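Local coordinates for acetylornithine aminotransferase (Aquifex aeolicus, PDB 2EH6), which catalyses the pyridoxal-phosphate-dependent transfer of an amino group between N2-acetyl-L-ornithine and 2-oxoglutarate, a step of arginine biosynthesis, at residues F123-H128 against E179-G185; I210-V214 against F224-Q228. All blocks are in the same frame, centred on the assembly; numbering follows the deposited sequence.

Contact 1: residues F123-H128 against E179-G185. With PLP (pyridoxal-5'-phosphate), chain C.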
loop_
_atom_site.group_PDB
_atom_site.type_symbol
_atom_site.label_atom_id
_atom_site.label_comp_id
_atom_site.label_asym_id
_atom_site.label_seq_id
_atom_site.Cartn_x
_atom_site.Cartn_y
_atom_site.Cartn_z
ATOM N N PHE A 123 18.880 5.487 -10.751
ATOM C CA PHE A 123 19.127 6.304 -11.928
ATOM C C PHE A 123 18.260 7.537 -12.108
ATOM O O PHE A 123 17.143 7.617 -11.591
ATOM C CB PHE A 123 19.020 5.418 -13.168
ATOM C CG PHE A 123 20.081 4.363 -13.242
ATOM C CD1 PHE A 123 21.320 4.642 -13.814
ATOM C CD2 PHE A 123 19.862 3.101 -12.705
ATOM C CE1 PHE A 123 22.327 3.678 -13.850
ATOM C CE2 PHE A 123 20.863 2.131 -12.735
ATOM C CZ PHE A 123 22.098 2.423 -13.310
ATOM N N GLU A 124 18.801 8.504 -12.844
ATOM C CA GLU A 124 18.091 9.734 -13.145
ATOM C C GLU A 124 16.882 9.367 -13.999
ATOM O O GLU A 124 16.949 8.438 -14.805
ATOM C CB GLU A 124 19.005 10.694 -13.916
ATOM C CG GLU A 124 19.926 11.520 -13.024
ATOM C CD GLU A 124 20.922 12.356 -13.810
ATOM O OE1 GLU A 124 20.588 12.788 -14.934
ATOM O OE2 GLU A 124 22.035 12.590 -13.297
ATOM N N ASN A 125 15.784 10.097 -13.812
ATOM C CA ASN A 125 14.546 9.868 -14.552
ATOM C C ASN A 125 13.817 8.612 -14.119
ATOM O O ASN A 125 12.855 8.202 -14.765
ATOM C CB ASN A 125 14.810 9.774 -16.051
ATOM C CG ASN A 125 15.473 11.003 -16.596
ATOM O OD1 ASN A 125 14.983 12.114 -16.417
ATOM N ND2 ASN A 125 16.599 10.815 -17.274
ATOM N N SER A 126 14.278 7.996 -13.039
ATOM C CA SER A 126 13.641 6.787 -12.545
ATOM C C SER A 126 12.461 7.155 -11.659
ATOM O O SER A 126 12.356 8.287 -11.176
ATOM C CB SER A 126 14.631 5.953 -11.737
ATOM O OG SER A 126 14.944 6.592 -10.510
ATOM N N PHE A 127 11.565 6.196 -11.462
ATOM C CA PHE A 127 10.406 6.406 -10.606
ATOM C C PHE A 127 10.144 5.105 -9.886
ATOM O O PHE A 127 9.802 4.113 -10.518
ATOM C CB PHE A 127 9.160 6.780 -11.407
ATOM C CG PHE A 127 7.990 7.113 -10.537
ATOM C CD1 PHE A 127 7.888 8.367 -9.945
ATOM C CD2 PHE A 127 7.046 6.139 -10.219
ATOM C CE1 PHE A 127 6.867 8.649 -9.039
ATOM C CE2 PHE A 127 6.022 6.407 -9.317
ATOM C CZ PHE A 127 5.933 7.663 -8.723
ATOM N N HIS A 128 10.293 5.109 -8.564
ATOM C CA HIS A 128 10.098 3.893 -7.785
ATOM C C HIS A 128 9.006 3.985 -6.725
ATOM O O HIS A 128 8.685 2.993 -6.078
ATOM C CB HIS A 128 11.428 3.492 -7.132
ATOM C CG HIS A 128 12.529 3.244 -8.119
ATOM N ND1 HIS A 128 12.471 2.237 -9.059
ATOM C CD2 HIS A 128 13.700 3.890 -8.332
ATOM C CE1 HIS A 128 13.558 2.278 -9.811
ATOM N NE2 HIS A 128 14.319 3.272 -9.390
ATOM N N GLU A 179 15.164 0.265 -13.627
ATOM C CA GLU A 179 13.989 -0.146 -14.391
ATOM C C GLU A 179 14.562 -0.529 -15.755
ATOM O O GLU A 179 15.311 0.252 -16.331
ATOM C CB GLU A 179 13.015 1.025 -14.580
ATOM C CG GLU A 179 12.443 1.588 -13.298
ATOM C CD GLU A 179 11.892 2.983 -13.485
ATOM O OE1 GLU A 179 10.784 3.128 -14.053
ATOM O OE2 GLU A 179 12.578 3.942 -13.077
ATOM N N VAL A 180 14.233 -1.715 -16.264
ATOM C CA VAL A 180 14.736 -2.140 -17.571
ATOM C C VAL A 180 14.336 -1.092 -18.606
ATOM O O VAL A 180 15.100 -0.766 -19.518
ATOM C CB VAL A 180 14.174 -3.524 -17.964
ATOM C CG1 VAL A 180 14.556 -3.857 -19.392
ATOM C CG2 VAL A 180 14.733 -4.585 -17.025
ATOM N N ILE A 181 13.120 -0.578 -18.454
ATOM C CA ILE A 181 12.589 0.486 -19.301
ATOM C C ILE A 181 11.928 1.453 -18.315
ATOM O O ILE A 181 11.038 1.059 -17.563
ATOM C CB ILE A 181 11.512 -0.023 -20.297
ATOM C CG1 ILE A 181 12.124 -1.024 -21.282
ATOM C CG2 ILE A 181 10.926 1.158 -21.070
ATOM C CD1 ILE A 181 11.121 -1.630 -22.251
ATOM N N GLN A 182 12.375 2.704 -18.295
ATOM C CA GLN A 182 11.795 3.687 -17.383
ATOM C C GLN A 182 10.501 4.231 -17.983
ATOM O O GLN A 182 10.532 5.058 -18.890
ATOM C CB GLN A 182 12.770 4.842 -17.145
ATOM C CG GLN A 182 14.147 4.432 -16.646
ATOM C CD GLN A 182 15.036 5.635 -16.390
ATOM O OE1 GLN A 182 15.177 6.501 -17.250
ATOM N NE2 GLN A 182 15.638 5.695 -15.204
ATOM N N GLY A 183 9.367 3.775 -17.467
ATOM C CA GLY A 183 8.085 4.221 -17.984
ATOM C C GLY A 183 7.738 5.673 -17.711
ATOM O O GLY A 183 7.665 6.486 -18.633
ATOM N N GLU A 184 7.523 6.001 -16.441
ATOM C CA GLU A 184 7.163 7.356 -16.049
ATOM C C GLU A 184 8.191 8.365 -16.546
ATOM O O GLU A 184 7.842 9.488 -16.904
ATOM C CB GLU A 184 7.021 7.427 -14.522
ATOM C CG GLU A 184 6.368 8.694 -13.959
ATOM C CD GLU A 184 7.294 9.902 -13.952
ATOM O OE1 GLU A 184 8.509 9.720 -13.726
ATOM O OE2 GLU A 184 6.807 11.036 -14.154
ATOM N N GLY A 185 9.454 7.953 -16.591
ATOM C CA GLY A 185 10.518 8.842 -17.030
ATOM C C GLY A 185 10.592 9.123 -18.520
ATOM O O GLY A 185 11.487 9.839 -18.967
HETATM N N1 PLP C . 7.945 1.869 -9.579
HETATM C C2 PLP C . 7.683 1.878 -10.899
HETATM C C2A PLP C . 8.744 1.461 -11.884
HETATM C C3 PLP C . 6.415 2.275 -11.372
HETATM O O3 PLP C . 6.145 2.284 -12.712
HETATM C C4 PLP C . 5.416 2.667 -10.420
HETATM C C4A PLP C . 4.079 3.072 -10.917
HETATM C C5 PLP C . 5.750 2.645 -9.006
HETATM C C6 PLP C . 7.039 2.233 -8.639
HETATM C C5A PLP C . 4.738 3.056 -7.948
HETATM O O4P PLP C . 3.761 2.024 -7.802
HETATM P P PLP C . 2.675 2.470 -6.682
HETATM O O1P PLP C . 1.678 1.382 -6.557
HETATM O O2P PLP C . 3.358 2.719 -5.262
HETATM O O3P PLP C . 1.948 3.824 -7.162
HETATM O O HOH W 1 16.921 8.224 -18.385
HETATM O O HOH W 2 10.739 5.946 -14.760
#

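Contact 2: residues I210-V214 against F224-Q228. With PLP (pyridoxal-5'-phosphate), chain C.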
loop_
_atom_site.group_PDB
_atom_site.type_symbol
_atom_site.label_atom_id
_atom_site.label_comp_id
_atom_site.label_asym_id
_atom_site.label_seq_id
_atom_site.Cartn_x
_atom_site.Cartn_y
_atom_site.Cartn_z
ATOM N N ILE A 210 18.815 -4.938 -8.065
ATOM C CA ILE A 210 17.390 -4.867 -7.766
ATOM C C ILE A 210 16.692 -4.228 -8.948
ATOM O O ILE A 210 16.924 -3.058 -9.257
ATOM C CB ILE A 210 17.130 -4.003 -6.518
ATOM C CG1 ILE A 210 17.942 -4.542 -5.341
ATOM C CG2 ILE A 210 15.630 -3.985 -6.195
ATOM C CD1 ILE A 210 18.085 -3.566 -4.194
ATOM N N ILE A 211 15.849 -5.000 -9.620
ATOM C CA ILE A 211 15.136 -4.484 -10.776
ATOM C C ILE A 211 13.686 -4.210 -10.409
ATOM O O ILE A 211 12.975 -5.079 -9.899
ATOM C CB ILE A 211 15.192 -5.475 -11.962
ATOM C CG1 ILE A 211 16.655 -5.782 -12.307
ATOM C CG2 ILE A 211 14.475 -4.885 -13.168
ATOM C CD1 ILE A 211 16.835 -6.786 -13.436
ATOM N N ASP A 212 13.265 -2.977 -10.660
ATOM C CA ASP A 212 11.904 -2.559 -10.374
ATOM C C ASP A 212 11.044 -2.936 -11.579
ATOM O O ASP A 212 11.103 -2.269 -12.609
ATOM C CB ASP A 212 11.864 -1.039 -10.173
ATOM C CG ASP A 212 10.472 -0.528 -9.841
ATOM O OD1 ASP A 212 9.483 -1.207 -10.191
ATOM O OD2 ASP A 212 10.363 0.562 -9.247
ATOM N N GLU A 213 10.260 -4.004 -11.461
ATOM C CA GLU A 213 9.396 -4.416 -12.568
ATOM C C GLU A 213 7.920 -4.098 -12.316
ATOM O O GLU A 213 7.032 -4.728 -12.885
ATOM C CB GLU A 213 9.576 -5.911 -12.852
ATOM C CG GLU A 213 10.966 -6.226 -13.404
ATOM C CD GLU A 213 10.927 -6.887 -14.766
ATOM O OE1 GLU A 213 9.957 -6.649 -15.531
ATOM O OE2 GLU A 213 11.879 -7.632 -15.076
ATOM N N VAL A 214 7.665 -3.108 -11.473
ATOM C CA VAL A 214 6.292 -2.708 -11.163
ATOM C C VAL A 214 5.536 -2.352 -12.430
ATOM O O VAL A 214 4.378 -2.723 -12.593
ATOM C CB VAL A 214 6.276 -1.498 -10.199
ATOM C CG1 VAL A 214 4.879 -0.867 -10.149
ATOM C CG2 VAL A 214 6.679 -1.963 -8.803
ATOM N N PHE A 224 7.333 -12.478 -19.568
ATOM C CA PHE A 224 6.726 -12.400 -18.249
ATOM C C PHE A 224 7.408 -11.301 -17.430
ATOM O O PHE A 224 6.741 -10.428 -16.875
ATOM C CB PHE A 224 6.825 -13.734 -17.521
ATOM C CG PHE A 224 5.843 -13.866 -16.401
ATOM C CD1 PHE A 224 4.510 -14.166 -16.665
ATOM C CD2 PHE A 224 6.232 -13.626 -15.088
ATOM C CE1 PHE A 224 3.575 -14.221 -15.634
ATOM C CE2 PHE A 224 5.306 -13.678 -14.052
ATOM C CZ PHE A 224 3.976 -13.977 -14.324
ATOM N N TYR A 225 8.736 -11.358 -17.348
ATOM C CA TYR A 225 9.516 -10.337 -16.653
ATOM C C TYR A 225 10.378 -9.686 -17.725
ATOM O O TYR A 225 11.001 -10.382 -18.522
ATOM C CB TYR A 225 10.418 -10.955 -15.585
ATOM C CG TYR A 225 9.679 -11.676 -14.488
ATOM C CD1 TYR A 225 8.666 -11.042 -13.764
ATOM C CD2 TYR A 225 10.007 -12.987 -14.156
ATOM C CE1 TYR A 225 8.003 -11.695 -12.736
ATOM C CE2 TYR A 225 9.353 -13.651 -13.132
ATOM C CZ TYR A 225 8.353 -12.999 -12.424
ATOM O OH TYR A 225 7.722 -13.652 -11.401
ATOM N N ALA A 226 10.412 -8.359 -17.754
ATOM C CA ALA A 226 11.192 -7.644 -18.757
ATOM C C ALA A 226 12.688 -7.960 -18.719
ATOM O O ALA A 226 13.361 -7.911 -19.750
ATOM C CB ALA A 226 10.978 -6.142 -18.608
ATOM N N TYR A 227 13.216 -8.284 -17.544
ATOM C CA TYR A 227 14.645 -8.578 -17.440
ATOM C C TYR A 227 15.048 -9.794 -18.273
ATOM O O TYR A 227 16.219 -9.968 -18.601
ATOM C CB TYR A 227 15.055 -8.785 -15.973
ATOM C CG TYR A 227 14.708 -10.133 -15.367
ATOM C CD1 TYR A 227 15.402 -11.294 -15.729
ATOM C CD2 TYR A 227 13.694 -10.246 -14.415
ATOM C CE1 TYR A 227 15.092 -12.530 -15.157
ATOM C CE2 TYR A 227 13.376 -11.471 -13.840
ATOM C CZ TYR A 227 14.075 -12.612 -14.215
ATOM O OH TYR A 227 13.734 -13.826 -13.656
ATOM N N GLN A 228 14.072 -10.624 -18.621
ATOM C CA GLN A 228 14.340 -11.826 -19.401
ATOM C C GLN A 228 14.773 -11.514 -20.832
ATOM O O GLN A 228 15.364 -12.356 -21.505
ATOM C CB GLN A 228 13.099 -12.726 -19.406
ATOM C CG GLN A 228 12.623 -13.102 -18.010
ATOM C CD GLN A 228 11.329 -13.889 -18.023
ATOM O OE1 GLN A 228 10.372 -13.516 -18.695
ATOM N NE2 GLN A 228 11.289 -14.977 -17.266
HETATM N N1 PLP C . 7.945 1.869 -9.579
HETATM C C2 PLP C . 7.683 1.878 -10.899
HETATM C C2A PLP C . 8.744 1.461 -11.884
HETATM C C3 PLP C . 6.415 2.275 -11.372
HETATM O O3 PLP C . 6.145 2.284 -12.712
HETATM C C4 PLP C . 5.416 2.667 -10.420
HETATM C C4A PLP C . 4.079 3.072 -10.917
HETATM C C5 PLP C . 5.750 2.645 -9.006
HETATM C C6 PLP C . 7.039 2.233 -8.639
HETATM C C5A PLP C . 4.738 3.056 -7.948
HETATM O O4P PLP C . 3.761 2.024 -7.802
HETATM P P PLP C . 2.675 2.470 -6.682
HETATM O O1P PLP C . 1.678 1.382 -6.557
HETATM O O2P PLP C . 3.358 2.719 -5.262
HETATM O O3P PLP C . 1.948 3.824 -7.162
#

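Contact 1: residues F123-H128 against E179-G185
The buried carboxylate of Glu-179 turns to the backbone of the other loop, meeting Phe-127 N and Ser-126 CA. Glu-179 OE2 accepts from Phe-127 N at 3.0 Å, with the donor lying above the carboxylate plane, 37° out of it. Glu-179 OE2 also sits 3.1 Å from Ser-126 CA, while Glu-179 OE1 accepts a hydrogen bond from a water that also donates to Asn-125 O and accepts from Gly-185 N. CG of Glu-179 rests obliquely against CE1 of the His-128 ring, whose ND1 is hydrogen-bonded to Asp-212. Replacing Glu-179 by an alanine would probably leave Phe-127 N without its acceptor, the bridging water short of one partner and the imidazole less closely packed.

The segments continue from the ends of neighbouring parallel strands, 119-123 (whose last residue is Phe-123) and 173-178, of the large mixed sheet of this class-III aminotransferase, so their loops meet at the C-terminal ends of those strands, where the cofactor binds. Phe-127 CG lies anti to the backbone N (chi1 -175°), which sends the ring to the pyridoxal phosphate; the cofactor's C5 lies at the ring edge, 3.8 Å from Phe-127 CE2. Glu-184 crosses the base of this ring, its CB 3.8 Å from Phe-127 CB, and its OE1 is hydrogen-bonded to Gln-140.

Farther from the cofactor, Phe-123 to Ser-126 form a type II turn, and Phe-123 O accepts from both N and OG of Ser-126. Gln-182, extended beyond CG, grips this turn: Gln-182 NE2 donates to Glu-124 O (3.1 Å, 161° at the hydrogen), tilted out of the carbonyl plane, and OE1, also hydrogen-bonded to Asn-188, reaches Asn-125 ND2 through a second water. Alongside, Gly-185 CA makes a C-H...O contact with Asn-125 O at 3.3 Å.

Contact 2: residues I210-V214 against F224-Q228
Glu-213, just beyond strand 208-212 in the central mixed sheet of the PLP-dependent aminotransferase fold, reaches across to the backbone of Ala-226 and Tyr-227, where a 3-10 segment begins. The hydrogen bonds form a two-pronged grip. Ala-226 N donates to Glu-213 OE1 at 2.8 Å on the syn lone pair, and Tyr-227 N donates to Glu-213 OE2 at 2.9 Å, also on the syn side but 22° out of the carboxylate plane. With each oxygen held by a different amide, the carboxylate is fixed in rotation; OE1 is hydrogen-bonded to Thr-216 as well, and Ala-226 CB closes on Glu-213 OE1 at 3.3 Å. The bend at chi2 (-121°) turns the buried acid group toward these amides, whose N-H dipoles would be expected to ease the burial of a negative charge. Tyr-225 OH is hydrogen-bonded to Leu-79 O near the C-terminal end of helix 70-81, and Tyr-227 OH to Trp-84 N just past it.

An apolar contact flanks this grip. Ile-211 CD1 packs against Tyr-227 CB at 3.7 Å, the two side chains crossing at about a right angle.

Cofactor contacts come from the alternate residues, Asp-212 and Val-214, which face away from the loop. OD2 of Asp-212 lies 2.8 Å from the pyridine N1, an interaction that in this fold typically stabilises the protonated ring nitrogen, and Val-214 CG1 is 3.6 Å from the cofactor's C4. Asp-212 OD1 closes an Asx turn by accepting from Val-214 N at 2.9 Å, nearly along its C-O bond.

The two contacts lie in series along the chain, contact 1 closing before contact 2 opens, with centres about 12 Å apart. They share the large mixed sheet: strands 119-123, 173-178 and 208-212 are parallel neighbours; the first two lead into contact 1, while the third carries residues 210-214 of contact 2, whose partner lies in the loop that follows. His-128 ND1 and Asp-212 OD2, 2.7 Å apart in a probable hydrogen bond, join them beside the cofactor, and Val-180 packs on Ile-211 and Tyr-227. Both touch the same pyridoxal phosphate, which is also hydrogen-bonded by Gly-95 and Thr-96 of the same chain and by Thr-270 of the second subunit, so the site draws on both chains of the homodimer.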